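Local coordinates for Moesin/ezrin/radixin homolog 2 (Drosophila melanogaster, PDB 7EDR), which probably acts through its FERM domain as a membrane-associated scaffold of the ezrin/radixin/moesin family, and is bound here to chains of another protein, at residues Y49-T52 and R53-S57; R297-P300 and D301-E304. All blocks are in the same frame, centred on the assembly; numbering follows the deposited sequence.

Contact 1. Residues Y49-T52 and R53-S57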
# COMPACT_ATOMS: atom_id res chain seq x y z
N TYR C 49 -28.00 6.30 -21.77
CA TYR C 49 -29.14 6.11 -22.67
C TYR C 49 -29.97 7.39 -22.71
O TYR C 49 -29.82 8.29 -21.88
CB TYR C 49 -30.02 4.93 -22.23
CG TYR C 49 -30.76 5.16 -20.94
CD1 TYR C 49 -30.11 5.05 -19.71
CD2 TYR C 49 -32.10 5.50 -20.94
CE1 TYR C 49 -30.78 5.26 -18.52
CE2 TYR C 49 -32.79 5.72 -19.75
CZ TYR C 49 -32.12 5.60 -18.55
OH TYR C 49 -32.78 5.80 -17.36
N VAL C 50 -30.87 7.44 -23.70
CA VAL C 50 -31.85 8.51 -23.81
C VAL C 50 -33.16 7.99 -23.23
O VAL C 50 -33.55 6.85 -23.51
CB VAL C 50 -32.03 8.97 -25.26
CG1 VAL C 50 -32.99 10.15 -25.32
CG2 VAL C 50 -30.68 9.34 -25.86
N ASP C 51 -33.81 8.80 -22.39
CA ASP C 51 -34.96 8.31 -21.67
C ASP C 51 -36.24 8.74 -22.38
O ASP C 51 -36.21 9.38 -23.44
CB ASP C 51 -34.91 8.76 -20.20
CG ASP C 51 -35.08 10.27 -20.02
OD1 ASP C 51 -35.17 10.99 -21.04
OD2 ASP C 51 -35.14 10.73 -18.86
N THR C 52 -37.40 8.40 -21.80
CA THR C 52 -38.66 8.81 -22.40
C THR C 52 -38.97 10.27 -22.11
O THR C 52 -40.14 10.65 -21.99
CB THR C 52 -39.82 7.92 -21.92
OG1 THR C 52 -39.94 8.03 -20.49
CG2 THR C 52 -39.59 6.47 -22.32
N ARG C 53 -37.93 11.09 -21.97
CA ARG C 53 -38.12 12.53 -21.82
C ARG C 53 -37.08 13.30 -22.61
O ARG C 53 -36.90 14.50 -22.37
CB ARG C 53 -38.04 12.96 -20.35
CG ARG C 53 -39.11 12.36 -19.45
CD ARG C 53 -38.85 12.74 -17.99
NE ARG C 53 -39.22 11.68 -17.04
CZ ARG C 53 -38.75 11.60 -15.80
NH1 ARG C 53 -37.89 12.51 -15.36
NH2 ARG C 53 -39.13 10.62 -14.99
N SER C 54 -36.39 12.64 -23.55
CA SER C 54 -35.31 13.26 -24.34
C SER C 54 -34.20 13.78 -23.44
O SER C 54 -33.62 14.85 -23.69
CB SER C 54 -35.85 14.37 -25.25
OG SER C 54 -36.86 13.87 -26.11
N ASN C 55 -33.92 13.04 -22.38
CA ASN C 55 -32.86 13.35 -21.43
C ASN C 55 -31.84 12.23 -21.46
O ASN C 55 -32.21 11.05 -21.38
CB ASN C 55 -33.42 13.55 -20.02
CG ASN C 55 -34.14 14.89 -19.87
OD1 ASN C 55 -33.79 15.86 -20.55
ND2 ASN C 55 -35.12 14.94 -18.98
N VAL C 56 -30.57 12.60 -21.59
CA VAL C 56 -29.47 11.65 -21.53
C VAL C 56 -29.24 11.27 -20.07
O VAL C 56 -29.02 12.14 -19.21
CB VAL C 56 -28.21 12.23 -22.18
CG1 VAL C 56 -27.03 11.35 -21.96
CG2 VAL C 56 -28.45 12.40 -23.68
N SER C 57 -29.33 9.98 -19.77
CA SER C 57 -29.28 9.48 -18.41
C SER C 57 -28.27 8.34 -18.32
O SER C 57 -27.83 7.78 -19.32
CB SER C 57 -30.67 8.98 -17.95
OG SER C 57 -31.66 9.97 -18.14
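The Asp51 carboxylate lies alongside the Asn55 side chain, and its OD1 accepts the backbone N-H groups of Arg53 and Asn55, which ties the carboxylate to the loop. CB and CG both lie against Asn55 O, with CG the nearer at 3.3 Å. CG stands between the backbone N and the carbonyl carbon (chi1 68°), which swings the carboxylate over the loop rather than out to solvent. The two N-H groups reach OD1 from opposite faces of its plane: Asn55 N at 2.7 Å approaches on the syn side, 33° out of plane, whereas Arg53 N comes from above the carboxylate, 2.9 Å from OD1. OD2 rests 3.5 Å from Asn55 CB and has Ser57 OG nearby. The bond from Arg53 N to Asp51 OD1 closes an Asx turn. The main chain adds Ser54 N to Asp51 O and Asp51 N to Asn55 O (2.9 Å), with Ser54 in a left-handed conformation; this resembles a distorted type I turn with a G1 bulge, a 3:5 hairpin connection. It joins strands 45-50 and 56-58 in the ubiquitin-like lobe of the FERM domain. Beyond the bulge, Tyr49 and Ser57 form an antiparallel hydrogen-bonded pair, with Ser57 N 2.7 Å from Tyr49 O and Tyr49 N 2.9 Å from Ser57 O. On the same face of the sheet Ser57 CB sits over the Tyr49 ring, 4.1 Å from its centroid, in a CH-pi contact, while the phenol OH bonds to Gln68 O. Val50 and Val56 occupy the other face as a non-hydrogen-bonded pair, their CG2 methyls only loosely in contact. His278, on helix 277-297, bonds through NE2 to Val56 O and touches Asn55 and Ser57.

Contact 2. Residues R297-P300 and D301-E304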
# COMPACT_ATOMS: atom_id res chain seq x y z
N ARG C 297 -9.03 6.67 -4.50
CA ARG C 297 -7.74 6.80 -5.16
C ARG C 297 -6.60 6.97 -4.15
O ARG C 297 -5.49 6.46 -4.35
CB ARG C 297 -7.82 8.00 -6.12
CG ARG C 297 -6.62 8.37 -6.91
CD ARG C 297 -7.02 9.46 -7.93
NE ARG C 297 -8.06 8.96 -8.81
CZ ARG C 297 -9.28 9.48 -8.96
NH1 ARG C 297 -9.64 10.59 -8.32
NH2 ARG C 297 -10.14 8.89 -9.78
N ARG C 298 -6.86 7.68 -3.05
CA ARG C 298 -5.85 7.94 -2.03
C ARG C 298 -5.74 6.83 -0.98
O ARG C 298 -4.90 6.94 -0.08
CB ARG C 298 -6.11 9.29 -1.37
CG ARG C 298 -6.08 10.35 -2.41
CD ARG C 298 -6.60 11.69 -2.03
NE ARG C 298 -6.00 12.69 -2.92
CZ ARG C 298 -6.33 12.86 -4.20
NH1 ARG C 298 -7.29 12.11 -4.76
NH2 ARG C 298 -5.72 13.78 -4.94
N LYS C 299 -6.55 5.78 -1.09
CA LYS C 299 -6.41 4.57 -0.28
C LYS C 299 -6.32 3.41 -1.26
O LYS C 299 -7.29 2.66 -1.47
CB LYS C 299 -7.59 4.44 0.69
CG LYS C 299 -7.55 3.24 1.66
CD LYS C 299 -6.61 3.47 2.82
CE LYS C 299 -6.77 2.37 3.88
NZ LYS C 299 -5.77 2.49 4.96
N PRO C 300 -5.14 3.22 -1.90
CA PRO C 300 -5.04 2.34 -3.08
C PRO C 300 -5.56 0.91 -2.93
O PRO C 300 -5.92 0.29 -3.94
CB PRO C 300 -3.54 2.35 -3.38
CG PRO C 300 -3.09 3.73 -2.95
CD PRO C 300 -3.90 4.01 -1.69
N ASP C 301 -5.65 0.37 -1.71
CA ASP C 301 -6.24 -0.96 -1.56
C ASP C 301 -7.68 -1.01 -2.07
O ASP C 301 -8.12 -2.05 -2.58
CB ASP C 301 -6.18 -1.41 -0.11
CG ASP C 301 -4.78 -1.78 0.32
OD1 ASP C 301 -3.93 -1.99 -0.57
OD2 ASP C 301 -4.51 -1.83 1.54
N THR C 302 -8.44 0.09 -1.94
CA THR C 302 -9.80 0.12 -2.45
C THR C 302 -9.87 0.00 -3.97
O THR C 302 -10.97 -0.19 -4.51
CB THR C 302 -10.51 1.41 -2.00
OG1 THR C 302 -9.97 2.55 -2.71
CG2 THR C 302 -10.35 1.62 -0.49
N MET C 303 -8.73 0.13 -4.68
CA MET C 303 -8.70 0.05 -6.14
C MET C 303 -8.08 -1.24 -6.64
O MET C 303 -7.78 -1.33 -7.84
CB MET C 303 -7.95 1.24 -6.74
CG MET C 303 -8.41 2.62 -6.26
SD MET C 303 -10.13 2.94 -6.65
CE MET C 303 -9.94 4.34 -7.76
N GLU C 304 -7.85 -2.21 -5.77
CA GLU C 304 -7.31 -3.49 -6.20
C GLU C 304 -8.28 -4.24 -7.10
O GLU C 304 -9.49 -4.19 -6.92
CB GLU C 304 -7.01 -4.38 -5.00
CG GLU C 304 -5.64 -4.22 -4.42
CD GLU C 304 -5.60 -4.75 -3.00
OE1 GLU C 304 -4.91 -4.14 -2.16
OE2 GLU C 304 -6.30 -5.76 -2.72
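Lys299 and Thr302 meet through one carbonyl: Thr302 N donates to Lys299 O at 2.9 Å, close to the carbonyl plane. Thr302 OG1 also lies 3.0 Å from Lys299 O, brought over it because OG1 stands between the backbone N and the carbonyl carbon (chi1 71°), though the destination of its proton is not settled. The Thr302 methyl, CG2, packs 3.9 Å from Lys299 CG, the two side chains crossing at about a right angle. One residue on, Met303 N bonds to Pro300 O (2.9 Å) from above the carbonyl plane, and Glu304 N bonds to Asp301 O (3.2 Å). Thr302 O is bonded by Arg296 NH2. The charged ends of Arg297, Arg298 and Lys299 find their partners outside the turn: Arg297 forms salt bridges with Glu90 and Glu95, Arg298 shares Glu90, and Lys299 NZ pairs with an acidic side chain of another protein's chain. Met303 turns back, its CE 4.1 Å from Arg297 N and its side chain resting on Leu293 and Arg296. Successive i+3 to i bonds, begun at Lys299 O with Pro300 as the first residue of the 3-10 segment, are those of a short 3-10 turn, here following helix 277-297 of the PH-like lobe.

Contacts 1 and 2 do not touch: their centres are 33 Å apart and their nearest atoms about 20 Å. Contact 1 belongs to the ubiquitin-like lobe, contact 2 to the tail of the PH-like lobe, yet helix 277-297 relates them. His278, near its start, reaches the hairpin of contact 1, and the chain leaving its other end forms the 3-10 turn of contact 2, so the helix spans the distance between them. Their surroundings differ. No other chain of the assembly touches residues 49-57, whereas residues 297-304 lie against another protein and, at Lys299, against Lys299 of the second subunit.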